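Local atomic coordinates of putative thiosugar synthase (Amycolatopsis orientalis, PDB entry 4N6F), a protein that probably acts as a thiosugar synthase of the ThiG family, transferring sulphur from a sulphur-carrier protein to a phosphorylated hexose in 2-thiosugar biosynthesis. Residues 37-42 and 67-72; 51-56 and 104-109; 159-164 and 181-186; 141-144 and 149-152; 198-203 and 234-239. All coordinates share one frame; numbering follows the deposited sequence.

Contact 1: 37-42 and 67-72; sequences PLVRDV and MDLADE. With CA (calcium ion), chain D.
The guanidinium of Arg40 has Pro37 CA over one face, 3.9 Å above the plane and toward its rim, while Glu72 and Asp41 take up its edges. On one edge Arg40 NH2 donates to Glu72 OE1 at 2.7 Å (147°), staying near the guanidinium plane and meeting the oxygen nearly in line with its C-O bond; the two flat groups are inclined by 42°. On another edge Arg40 NE and NH1 both reach Asp41 OD1, at 3.0 Å and 2.9 Å, coming to it from the same face of the carboxylate. The bend at chi3 (71°) turns the head so that it can serve both acids. Glu72 divides its charge: OE2 binds a calcium ion at 2.3 Å, so the ion and Arg40 would probably both favour an ionised carboxylate. Beside this polar group Val39 CG1 meets Leu69 CD2 at 3.7 Å, the two side chains crossing at about a right angle. The carbonyl and OD1 of Asp68, OD1 of Asp71 and three waters complete the calcium shell. In this TIM barrel, outer helix 36-46 is thus tied to helix 60-70 by an apolar pair, and to the loop that follows by a salt-bridge network ending on a surface calcium site.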
# COMPACT_ATOMS: atom_id res chain seq x y z
N PRO A 37 12.43 15.88 -19.30
CA PRO A 37 12.64 14.47 -18.99
C PRO A 37 11.94 13.99 -17.72
O PRO A 37 11.32 12.93 -17.73
CB PRO A 37 14.16 14.37 -18.82
CG PRO A 37 14.69 15.38 -19.78
CD PRO A 37 13.68 16.51 -19.78
N LEU A 38 12.05 14.76 -16.64
CA LEU A 38 11.41 14.42 -15.37
C LEU A 38 9.89 14.34 -15.51
O LEU A 38 9.27 13.38 -15.04
CB LEU A 38 11.76 15.45 -14.29
CG LEU A 38 11.05 15.29 -12.94
CD1 LEU A 38 11.47 13.99 -12.26
CD2 LEU A 38 11.29 16.47 -12.01
N VAL A 39 9.29 15.35 -16.13
CA VAL A 39 7.85 15.38 -16.30
C VAL A 39 7.41 14.15 -17.10
O VAL A 39 6.54 13.41 -16.67
CB VAL A 39 7.37 16.68 -16.98
CG1 VAL A 39 5.90 16.59 -17.35
CG2 VAL A 39 7.58 17.86 -16.05
N ARG A 40 8.06 13.94 -18.24
CA ARG A 40 7.76 12.81 -19.11
C ARG A 40 7.80 11.49 -18.34
O ARG A 40 6.83 10.74 -18.32
CB ARG A 40 8.77 12.76 -20.27
CG ARG A 40 8.64 11.58 -21.22
CD ARG A 40 9.94 11.40 -22.00
NE ARG A 40 11.01 10.88 -21.13
CZ ARG A 40 12.30 11.18 -21.24
NH1 ARG A 40 13.17 10.65 -20.39
NH2 ARG A 40 12.75 12.03 -22.16
N ASP A 41 8.92 11.23 -17.67
CA ASP A 41 9.13 9.93 -17.03
C ASP A 41 8.15 9.70 -15.89
O ASP A 41 7.64 8.60 -15.71
CB ASP A 41 10.56 9.81 -16.51
CG ASP A 41 11.60 9.72 -17.63
OD1 ASP A 41 11.30 9.17 -18.72
OD2 ASP A 41 12.73 10.19 -17.40
N VAL A 42 7.89 10.75 -15.14
CA VAL A 42 7.00 10.68 -13.99
C VAL A 42 5.55 10.49 -14.43
O VAL A 42 4.85 9.66 -13.87
CB VAL A 42 7.20 11.92 -13.08
CG1 VAL A 42 5.94 12.34 -12.38
CG2 VAL A 42 8.32 11.67 -12.07
N MET A 67 6.25 22.70 -26.02
CA MET A 67 6.64 22.10 -27.31
C MET A 67 7.71 21.02 -27.13
O MET A 67 7.66 19.98 -27.78
CB MET A 67 7.12 23.17 -28.31
CG MET A 67 5.99 23.97 -28.97
SD MET A 67 4.96 23.05 -30.16
CE MET A 67 3.49 22.73 -29.17
N ASP A 68 8.66 21.26 -26.22
CA ASP A 68 9.63 20.23 -25.86
C ASP A 68 8.94 18.98 -25.30
O ASP A 68 9.27 17.86 -25.68
CB ASP A 68 10.65 20.79 -24.85
CG ASP A 68 11.92 19.93 -24.72
OD1 ASP A 68 12.02 18.89 -25.39
OD2 ASP A 68 12.83 20.31 -23.94
N LEU A 69 7.96 19.16 -24.40
CA LEU A 69 7.27 18.02 -23.79
C LEU A 69 6.36 17.29 -24.78
O LEU A 69 6.22 16.07 -24.71
CB LEU A 69 6.46 18.47 -22.58
CG LEU A 69 5.78 17.39 -21.74
CD1 LEU A 69 6.79 16.41 -21.13
CD2 LEU A 69 4.95 18.05 -20.65
N ALA A 70 5.76 18.04 -25.70
CA ALA A 70 4.72 17.51 -26.59
C ALA A 70 5.17 16.43 -27.57
O ALA A 70 4.33 15.64 -28.01
CB ALA A 70 4.07 18.66 -27.35
N ASP A 71 6.45 16.37 -27.94
CA ASP A 71 6.92 15.29 -28.83
C ASP A 71 7.52 14.10 -28.07
O ASP A 71 8.05 13.18 -28.69
CB ASP A 71 7.90 15.81 -29.89
CG ASP A 71 9.24 16.24 -29.31
OD1 ASP A 71 9.41 16.24 -28.07
OD2 ASP A 71 10.14 16.58 -30.10
N GLU A 72 7.44 14.13 -26.75
CA GLU A 72 7.91 13.02 -25.92
C GLU A 72 6.82 12.35 -25.10
O GLU A 72 7.01 11.24 -24.63
CB GLU A 72 9.01 13.51 -25.00
CG GLU A 72 10.29 13.82 -25.75
CD GLU A 72 11.32 14.48 -24.87
OE1 GLU A 72 11.75 13.83 -23.90
OE2 GLU A 72 11.69 15.64 -25.16
CA CA D . 11.41 17.19 -26.87
O HOH W 1 12.55 15.11 -28.39
O HOH W 2 11.52 18.75 -28.60
O HOH W 3 14.06 17.16 -26.53

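Contact 2: 51-56 and 104-109; sequences FITTVD and LGIEIL. With CA (calcium ion), chain C.
Thr53 and Val55, where the chain runs on from strand 50-52, face Leu104 and Ile106 where the other backbone leaves helix 90-104 through Gly105, with its positive phi of 65°, and heads into strand 108-111. In the parallel sheet of this TIM barrel strand 79-83 runs between those two strands, so the segments share no hydrogen bond and meet through side chains alone. The main pair is Val55 with Leu104. Their side chains approach at a slant, and Val55 CG1 comes to 3.3 Å from Leu104 CD1, tighter than an ordinary van der Waals contact. The other methyl, Leu104 CD2, stands 3.8 Å from the same Val55 CG1, so the fork of the leucine straddles one valine branch. Leu104 CD1 also lies 3.4 Å from Val55 O, an apolar group against a carbonyl. Deeper in, the contact is looser: Thr53 CG2 touches Ile106 CD1 at 4.1 Å. Thr53 is split between two jobs. With its hydroxyl anti to the backbone N (chi1 -166°), Thr53 OG1 accepts from Val55 N at 3.2 Å in an ST turn, and CG2 is turned to the isoleucine. That turn probably steadies the chain just before Val55 meets Leu104. Leu66 of helix 60-70 also packs on Val55, and Ser62 OG is hydrogen-bonded to Asp56 N. One residue beyond the apolar pair the chemistry changes: Asp56, which shares its calcium ion with Asp58 and two waters, grips the metal with both carboxylate oxygens, OD1 and OD2 each 2.6 Å from it.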
# COMPACT_ATOMS: atom_id res chain seq x y z
N PHE A 51 -3.01 16.39 -16.97
CA PHE A 51 -1.85 17.24 -17.22
C PHE A 51 -2.12 18.59 -16.61
O PHE A 51 -2.93 19.35 -17.11
CB PHE A 51 -1.61 17.36 -18.73
CG PHE A 51 -0.49 18.28 -19.11
CD1 PHE A 51 0.78 18.10 -18.59
CD2 PHE A 51 -0.71 19.33 -20.00
CE1 PHE A 51 1.82 18.95 -18.94
CE2 PHE A 51 0.33 20.20 -20.34
CZ PHE A 51 1.60 20.00 -19.81
N ILE A 52 -1.45 18.90 -15.52
CA ILE A 52 -1.68 20.13 -14.82
C ILE A 52 -0.78 21.17 -15.44
O ILE A 52 0.39 21.08 -15.37
CB ILE A 52 -1.42 20.00 -13.33
CG1 ILE A 52 -2.45 19.11 -12.67
CG2 ILE A 52 -1.47 21.36 -12.67
CD1 ILE A 52 -1.99 18.48 -11.41
N THR A 53 -1.38 22.15 -16.07
CA THR A 53 -0.68 23.03 -16.93
C THR A 53 -0.68 24.50 -16.57
O THR A 53 -1.64 25.03 -16.11
CB THR A 53 -1.12 22.85 -18.37
OG1 THR A 53 -0.18 23.49 -19.23
CG2 THR A 53 -2.45 23.42 -18.59
N THR A 54 0.46 25.11 -16.81
CA THR A 54 0.70 26.53 -16.67
C THR A 54 0.92 27.21 -18.02
O THR A 54 1.48 28.26 -18.10
CB THR A 54 1.89 26.81 -15.73
OG1 THR A 54 3.02 26.10 -16.19
CG2 THR A 54 1.59 26.32 -14.36
N VAL A 55 0.51 26.58 -19.09
CA VAL A 55 0.93 27.03 -20.41
C VAL A 55 0.36 28.41 -20.64
O VAL A 55 -0.80 28.69 -20.34
CB VAL A 55 0.54 26.07 -21.55
CG1 VAL A 55 -0.97 26.01 -21.74
CG2 VAL A 55 1.20 26.52 -22.85
N ASP A 56 1.22 29.28 -21.16
CA ASP A 56 0.86 30.65 -21.44
C ASP A 56 1.32 30.89 -22.87
O ASP A 56 2.53 30.94 -23.13
CB ASP A 56 1.57 31.55 -20.43
CG ASP A 56 1.29 33.01 -20.66
OD1 ASP A 56 0.76 33.34 -21.74
OD2 ASP A 56 1.58 33.83 -19.77
N LEU A 104 -6.77 30.17 -22.87
CA LEU A 104 -6.64 28.77 -23.30
C LEU A 104 -7.94 28.03 -23.56
O LEU A 104 -7.91 26.92 -24.11
CB LEU A 104 -5.86 27.97 -22.26
CG LEU A 104 -4.41 28.36 -21.98
CD1 LEU A 104 -3.84 27.39 -20.95
CD2 LEU A 104 -3.59 28.35 -23.26
N GLY A 105 -9.07 28.59 -23.15
CA GLY A 105 -10.34 27.86 -23.22
C GLY A 105 -10.39 26.63 -22.31
O GLY A 105 -11.11 25.68 -22.59
N ILE A 106 -9.60 26.66 -21.23
CA ILE A 106 -9.63 25.60 -20.22
C ILE A 106 -10.54 26.03 -19.08
O ILE A 106 -10.36 27.09 -18.49
CB ILE A 106 -8.21 25.29 -19.69
CG1 ILE A 106 -7.43 24.51 -20.75
CG2 ILE A 106 -8.27 24.49 -18.40
CD1 ILE A 106 -5.95 24.43 -20.48
N GLU A 107 -11.52 25.18 -18.77
CA GLU A 107 -12.53 25.49 -17.74
C GLU A 107 -12.39 24.63 -16.48
O GLU A 107 -13.10 24.87 -15.51
CB GLU A 107 -13.95 25.36 -18.34
CG GLU A 107 -14.43 26.63 -19.04
CD GLU A 107 -15.58 26.42 -20.00
OE1 GLU A 107 -15.51 25.49 -20.85
OE2 GLU A 107 -16.57 27.19 -19.94
N ILE A 108 -11.50 23.65 -16.48
CA ILE A 108 -11.27 22.83 -15.29
C ILE A 108 -10.04 23.34 -14.55
O ILE A 108 -8.97 23.50 -15.15
CB ILE A 108 -11.06 21.36 -15.63
CG1 ILE A 108 -12.23 20.84 -16.47
CG2 ILE A 108 -10.91 20.53 -14.36
CD1 ILE A 108 -11.91 19.52 -17.15
N LEU A 109 -10.20 23.54 -13.24
CA LEU A 109 -9.24 24.29 -12.45
C LEU A 109 -8.85 23.63 -11.13
O LEU A 109 -9.71 23.31 -10.30
CB LEU A 109 -9.81 25.68 -12.15
CG LEU A 109 -8.85 26.65 -11.44
CD1 LEU A 109 -7.78 27.14 -12.41
CD2 LEU A 109 -9.62 27.82 -10.85
CA CA C . 0.93 35.88 -21.19
O HOH W 4 -1.43 35.54 -20.85
O HOH W 5 0.22 38.13 -21.96

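Contact 3: 159-164 and 181-186; sequences AALRVM and RELIEQ
Between Leu161 and Val163, the two strand residues that touch Leu183, Arg162 points the other way, and its NH2 is hydrogen-bonded to Leu140 O and, weakly, to Leu111 O. Its NE and NH1 form salt bridges with Glu194 and Asp112, so all three nitrogens of this buried guanidinium are engaged beside the bound fructose 6-phosphate, which Arg162 touches. The alternation of the strand therefore puts the sugar pocket on one side and the helix on the other. On the helix side the contact is wholly apolar and is carried by methyl groups. Leu183 CD2 meets Val163 CG2 at 4.2 Å and Leu161 CD1 at 4.3 Å. Because those two strand methyls are themselves 4.3 Å apart, from Leu161 CD1 to Val163 CG2, the three make a nearly equilateral cluster. The other leucine branch, Leu183 CD1, is also 4.3 Å from Val163 CG2, so the valine methyl faces the fork of the leucine. This is the first half of a beta-alpha-beta unit of the TIM barrel: strand 161-164, helix 177-186, then the parallel strand 191-194. The backbones stay well apart, with 9.3 Å from Val163 CA to Leu183 CA, and the side chains, mostly Leu183, span that distance. Leu183 manages it by an extended course, CG anti to the backbone N (chi1 -179°), which carries both its methyls to the strand. Ala150 of helix 147-156 and Val191 of strand 191-194 pack against Leu183 as well. The helix keeps its own regular bonding, Glu185 N to Arg181 O at 3.0 Å, along the side turned from the sheet.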
# COMPACT_ATOMS: atom_id res chain seq x y z
N ALA A 159 -16.37 19.91 -8.53
CA ALA A 159 -16.31 18.60 -9.19
C ALA A 159 -15.73 17.53 -8.26
O ALA A 159 -16.21 16.40 -8.22
CB ALA A 159 -15.47 18.69 -10.46
N ALA A 160 -14.70 17.90 -7.51
CA ALA A 160 -14.00 17.00 -6.61
C ALA A 160 -13.32 17.86 -5.55
O ALA A 160 -13.13 19.06 -5.75
CB ALA A 160 -12.98 16.17 -7.36
N LEU A 161 -12.96 17.23 -4.44
CA LEU A 161 -12.33 17.90 -3.31
C LEU A 161 -10.96 17.34 -3.07
O LEU A 161 -10.81 16.14 -2.90
CB LEU A 161 -13.12 17.63 -2.03
CG LEU A 161 -13.88 18.76 -1.37
CD1 LEU A 161 -14.38 18.28 -0.02
CD2 LEU A 161 -12.99 19.99 -1.21
N ARG A 162 -9.96 18.20 -3.04
CA ARG A 162 -8.64 17.79 -2.60
C ARG A 162 -8.55 18.12 -1.12
O ARG A 162 -8.89 19.24 -0.70
CB ARG A 162 -7.55 18.49 -3.42
CG ARG A 162 -7.59 18.16 -4.91
CD ARG A 162 -7.16 19.33 -5.79
NE ARG A 162 -5.85 19.84 -5.38
CZ ARG A 162 -5.50 21.12 -5.30
NH1 ARG A 162 -4.28 21.43 -4.87
NH2 ARG A 162 -6.34 22.10 -5.61
N VAL A 163 -8.14 17.14 -0.32
CA VAL A 163 -8.15 17.25 1.14
C VAL A 163 -6.74 16.99 1.69
O VAL A 163 -6.10 16.01 1.31
CB VAL A 163 -9.17 16.26 1.74
CG1 VAL A 163 -9.11 16.25 3.26
CG2 VAL A 163 -10.58 16.62 1.28
N MET A 164 -6.27 17.86 2.58
CA MET A 164 -4.88 17.81 3.03
C MET A 164 -4.68 16.66 4.00
O MET A 164 -5.40 16.55 4.99
CB MET A 164 -4.46 19.12 3.68
CG MET A 164 -3.08 19.08 4.33
SD MET A 164 -2.39 20.71 4.70
CE MET A 164 -1.34 20.96 3.27
N ARG A 181 -11.76 10.01 6.51
CA ARG A 181 -12.75 8.94 6.28
C ARG A 181 -14.18 9.45 6.51
O ARG A 181 -15.05 9.25 5.67
CB ARG A 181 -12.49 7.74 7.18
CG ARG A 181 -13.36 6.52 6.88
CD ARG A 181 -13.22 5.45 7.96
NE ARG A 181 -11.82 5.02 8.16
CZ ARG A 181 -11.10 5.18 9.27
NH1 ARG A 181 -9.84 4.75 9.30
NH2 ARG A 181 -11.61 5.74 10.37
N GLU A 182 -14.40 10.11 7.64
CA GLU A 182 -15.69 10.71 7.96
C GLU A 182 -16.12 11.72 6.90
O GLU A 182 -17.29 11.76 6.51
CB GLU A 182 -15.65 11.42 9.32
CG GLU A 182 -16.89 12.27 9.59
CD GLU A 182 -16.87 12.94 10.95
OE1 GLU A 182 -17.36 12.34 11.93
OE2 GLU A 182 -16.38 14.09 11.03
N LEU A 183 -15.18 12.54 6.46
CA LEU A 183 -15.47 13.55 5.45
C LEU A 183 -15.91 12.89 4.15
O LEU A 183 -16.89 13.30 3.53
CB LEU A 183 -14.26 14.45 5.25
CG LEU A 183 -14.37 15.61 4.26
CD1 LEU A 183 -13.33 16.67 4.55
CD2 LEU A 183 -14.22 15.12 2.83
N ILE A 184 -15.19 11.84 3.74
CA ILE A 184 -15.54 11.09 2.54
C ILE A 184 -16.93 10.46 2.63
O ILE A 184 -17.71 10.48 1.66
CB ILE A 184 -14.48 10.03 2.20
CG1 ILE A 184 -13.19 10.71 1.76
CG2 ILE A 184 -14.95 9.11 1.08
CD1 ILE A 184 -11.98 9.80 1.74
N GLU A 185 -17.26 9.91 3.80
CA GLU A 185 -18.61 9.35 4.04
C GLU A 185 -19.71 10.40 3.88
O GLU A 185 -20.78 10.09 3.37
CB GLU A 185 -18.73 8.75 5.45
CG GLU A 185 -17.88 7.51 5.67
CD GLU A 185 -17.93 7.00 7.11
OE1 GLU A 185 -18.66 7.57 7.94
OE2 GLU A 185 -17.23 6.01 7.41
N GLN A 186 -19.45 11.63 4.30
CA GLN A 186 -20.47 12.68 4.33
C GLN A 186 -20.62 13.45 3.02
O GLN A 186 -21.64 14.12 2.80
CB GLN A 186 -20.17 13.67 5.46
CG GLN A 186 -20.43 13.10 6.85
CD GLN A 186 -21.86 12.64 7.03
OE1 GLN A 186 -22.11 11.56 7.56
NE2 GLN A 186 -22.82 13.45 6.60

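Contact 4: 141-144 and 149-152; sequences PFIL and TARA
A beta-alpha turn of the TIM barrel brings Ile143, at the end of strand 138-143, against Thr149 and Ala150 in the first turns of helix 147-156, within the unit that goes on to strand 161-164. Only four residues separate the segments, yet the chain reverses enough for the side chains to face each other, with Ile143 CA 7.7 Å from Thr149 CA. Ile143 does the work with two methyls. Ile143 CG2 meets Thr149 CG2 tip to tip at 3.7 Å, the closest approach of the contact. Ile143 CD1 reaches farther along the helix, lying 4.1 Å from both the backbone N and the CB of Ala150, and at the same distance from Thr149 CG2. The reach of CD1 follows from the torsions: CG1 is set between the backbone N and the carbonyl carbon (chi1 62°), and the chain then runs on extended. Thr149 presents its methyl to the isoleucine because CG2 is anti to its own backbone N; OG1, on the other branch, is hydrogen-bonded to Asp146 OD2 and also to Asn122 OD1. Leu153 and Leu161 add to the apolar surroundings of Ile143. The neighbouring Phe142 points to the opposite side of the strand, where it touches the bound fructose 6-phosphate. No hydrogen bond crosses between the two segments, so they hold to each other by van der Waals contact alone, and what fixes the orientation of Thr149 is probably the polar pairing of its hydroxyl with Asp146 and Asn122.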
# COMPACT_ATOMS: atom_id res chain seq x y z
N PRO A 141 -10.95 22.28 -5.58
CA PRO A 141 -10.32 23.03 -4.50
C PRO A 141 -9.59 22.16 -3.49
O PRO A 141 -9.90 20.99 -3.33
CB PRO A 141 -11.49 23.78 -3.85
CG PRO A 141 -12.71 23.00 -4.21
CD PRO A 141 -12.42 22.21 -5.43
N PHE A 142 -8.62 22.77 -2.81
CA PHE A 142 -7.79 22.12 -1.80
C PHE A 142 -8.20 22.71 -0.45
O PHE A 142 -8.25 23.94 -0.30
CB PHE A 142 -6.32 22.43 -2.10
CG PHE A 142 -5.32 21.60 -1.33
CD1 PHE A 142 -5.62 20.34 -0.85
CD2 PHE A 142 -4.04 22.08 -1.15
CE1 PHE A 142 -4.67 19.59 -0.16
CE2 PHE A 142 -3.08 21.35 -0.46
CZ PHE A 142 -3.39 20.10 0.03
N ILE A 143 -8.53 21.85 0.51
CA ILE A 143 -8.92 22.28 1.85
C ILE A 143 -8.28 21.43 2.94
O ILE A 143 -7.88 20.27 2.71
CB ILE A 143 -10.45 22.25 2.06
CG1 ILE A 143 -11.02 20.83 1.92
CG2 ILE A 143 -11.14 23.19 1.08
CD1 ILE A 143 -12.39 20.65 2.53
N LEU A 144 -8.15 22.03 4.12
CA LEU A 144 -7.97 21.30 5.36
C LEU A 144 -9.24 20.54 5.65
O LEU A 144 -10.34 21.07 5.43
CB LEU A 144 -7.66 22.24 6.53
CG LEU A 144 -6.44 23.15 6.42
CD1 LEU A 144 -6.31 24.03 7.66
CD2 LEU A 144 -5.18 22.34 6.21
N THR A 149 -16.76 23.22 5.56
CA THR A 149 -16.12 23.69 4.34
C THR A 149 -16.43 22.74 3.17
O THR A 149 -16.82 23.18 2.09
CB THR A 149 -14.58 23.78 4.52
OG1 THR A 149 -14.28 24.59 5.66
CG2 THR A 149 -13.92 24.38 3.27
N ALA A 150 -16.28 21.44 3.41
CA ALA A 150 -16.49 20.45 2.37
C ALA A 150 -17.93 20.50 1.86
O ALA A 150 -18.17 20.45 0.65
CB ALA A 150 -16.15 19.06 2.89
N ARG A 151 -18.88 20.63 2.78
CA ARG A 151 -20.28 20.73 2.42
C ARG A 151 -20.63 21.99 1.62
O ARG A 151 -21.43 21.94 0.69
CB ARG A 151 -21.17 20.64 3.67
CG ARG A 151 -21.15 19.27 4.31
CD ARG A 151 -22.10 19.22 5.50
NE ARG A 151 -22.28 17.86 6.00
CZ ARG A 151 -22.77 17.55 7.20
NH1 ARG A 151 -23.14 18.50 8.05
NH2 ARG A 151 -22.88 16.28 7.55
N ALA A 152 -20.05 23.12 2.00
CA ALA A 152 -20.26 24.34 1.24
C ALA A 152 -19.70 24.16 -0.18
O ALA A 152 -20.29 24.64 -1.15
CB ALA A 152 -19.59 25.52 1.93

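Contact 5: 198-203 and 234-239; sequences GSARHV and RQAALA
Val203 turns its CB toward helix 226-245, and from there CG1, anti to the backbone N (chi1 169°), goes straight to the backbone of that helix. Val203 CG1 lies 3.6 Å from Ala237 N and also 3.6 Å from Ala237 CA, with Ala237 CB 3.7 Å away. Val203 CG1 is also 4.2 Å from Ala236 CB, so the methyl is seated across the peptide link joining the two alanines. A turn back, Ala200 CB meets Ala236 CB at 3.8 Å, and Ala200 O is only 3.2 Å from Ala236 CB, a close contact of carbonyl and methyl. Three alanines and a valine bring the helices very near each other: Ala200 CA and Ala236 CA are 5.6 Å apart. Ser199, at the N-cap position of helix 200-208, has its OG hydrogen-bonded to Glu208 of the second subunit, which also forms a salt bridge with Arg201; this helix start therefore lies at the dimer interface. Within its own chain the pair packs down on the barrel, where helices 200-208 and 226-245 sit side by side over strand 26-28, whose Ile26 touches both Val203 and Ala237.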
# COMPACT_ATOMS: atom_id res chain seq x y z
N GLY A 198 4.36 10.74 1.20
CA GLY A 198 5.79 10.43 1.29
C GLY A 198 6.18 9.19 0.51
O GLY A 198 7.28 9.15 -0.06
N SER A 199 5.32 8.18 0.50
CA SER A 199 5.63 6.91 -0.16
C SER A 199 4.37 6.14 -0.55
O SER A 199 3.25 6.55 -0.23
CB SER A 199 6.49 6.04 0.75
OG SER A 199 5.74 5.55 1.85
N ALA A 200 4.57 5.00 -1.21
CA ALA A 200 3.49 4.17 -1.72
C ALA A 200 2.49 3.71 -0.66
O ALA A 200 1.30 3.57 -0.95
CB ALA A 200 4.06 2.97 -2.44
N ARG A 201 2.95 3.45 0.56
CA ARG A 201 2.06 3.00 1.62
C ARG A 201 1.02 4.06 2.00
O ARG A 201 -0.06 3.71 2.43
CB ARG A 201 2.83 2.55 2.86
CG ARG A 201 3.32 3.67 3.75
CD ARG A 201 3.87 3.10 5.05
NE ARG A 201 4.36 4.15 5.94
CZ ARG A 201 5.62 4.58 5.99
NH1 ARG A 201 5.95 5.54 6.85
NH2 ARG A 201 6.57 4.06 5.20
N HIS A 202 1.37 5.34 1.87
CA HIS A 202 0.44 6.43 2.13
C HIS A 202 -0.67 6.48 1.08
O HIS A 202 -1.83 6.77 1.39
CB HIS A 202 1.17 7.78 2.16
CG HIS A 202 2.19 7.92 3.25
ND1 HIS A 202 2.10 7.26 4.46
CD2 HIS A 202 3.30 8.68 3.33
CE1 HIS A 202 3.13 7.60 5.22
NE2 HIS A 202 3.87 8.46 4.56
N VAL A 203 -0.30 6.19 -0.17
CA VAL A 203 -1.26 6.13 -1.26
C VAL A 203 -2.24 4.99 -1.01
O VAL A 203 -3.44 5.20 -1.07
CB VAL A 203 -0.57 5.96 -2.63
CG1 VAL A 203 -1.57 5.64 -3.73
CG2 VAL A 203 0.20 7.22 -2.98
N ARG A 234 1.54 4.11 -8.53
CA ARG A 234 0.49 3.61 -9.43
C ARG A 234 -0.03 2.28 -8.90
O ARG A 234 -1.24 2.06 -8.79
CB ARG A 234 1.00 3.42 -10.86
CG ARG A 234 -0.12 3.39 -11.89
CD ARG A 234 -0.07 2.23 -12.87
NE ARG A 234 0.89 2.43 -13.95
CZ ARG A 234 0.61 2.42 -15.26
NH1 ARG A 234 -0.62 2.26 -15.72
NH2 ARG A 234 1.60 2.60 -16.12
N GLN A 235 0.90 1.38 -8.58
CA GLN A 235 0.56 0.05 -8.11
C GLN A 235 -0.16 0.11 -6.78
O GLN A 235 -1.13 -0.61 -6.58
CB GLN A 235 1.81 -0.82 -7.98
CG GLN A 235 2.49 -1.14 -9.30
CD GLN A 235 1.57 -1.87 -10.26
OE1 GLN A 235 1.58 -1.63 -11.47
NE2 GLN A 235 0.76 -2.77 -9.72
N ALA A 236 0.32 0.97 -5.90
CA ALA A 236 -0.25 1.12 -4.56
C ALA A 236 -1.68 1.66 -4.60
O ALA A 236 -2.51 1.29 -3.77
CB ALA A 236 0.63 2.02 -3.71
N ALA A 237 -1.94 2.56 -5.54
CA ALA A 237 -3.26 3.14 -5.72
C ALA A 237 -4.25 2.07 -6.15
O ALA A 237 -5.36 1.98 -5.65
CB ALA A 237 -3.21 4.26 -6.75
N LEU A 238 -3.81 1.23 -7.08
CA LEU A 238 -4.65 0.13 -7.56
C LEU A 238 -4.86 -0.94 -6.50
O LEU A 238 -5.98 -1.41 -6.34
CB LEU A 238 -4.07 -0.46 -8.86
CG LEU A 238 -4.14 0.56 -10.02
CD1 LEU A 238 -3.44 0.02 -11.27
CD2 LEU A 238 -5.57 0.96 -10.37
N ALA A 239 -3.81 -1.30 -5.76
CA ALA A 239 -3.94 -2.25 -4.65
C ALA A 239 -4.87 -1.72 -3.58
O ALA A 239 -5.66 -2.46 -3.01
CB ALA A 239 -2.59 -2.56 -4.02

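The five contacts are spread round one barrel. Contacts 3 and 4 are buried neighbours, centres 8 Å apart, joined by a probable backbone hydrogen bond, Arg162 N to Pro141 O at 2.8 Å; both set a strand against the helix after it, with methyls outside and sugar-pocket residues within. Contact 5 is buried too, but helix on helix, using alanines, with its helix start at the dimer interface. Contacts 1 and 2 are only partly buried and carry calcium: a charged network in the first, apolar pairs in the second, one residue along the chain from its calcium ligand Asp56. They touch through Leu69 CD2 and Phe51 CE1, 3.7 Å apart, and contact 1 lies across the chain's centre from contacts 3 and 4.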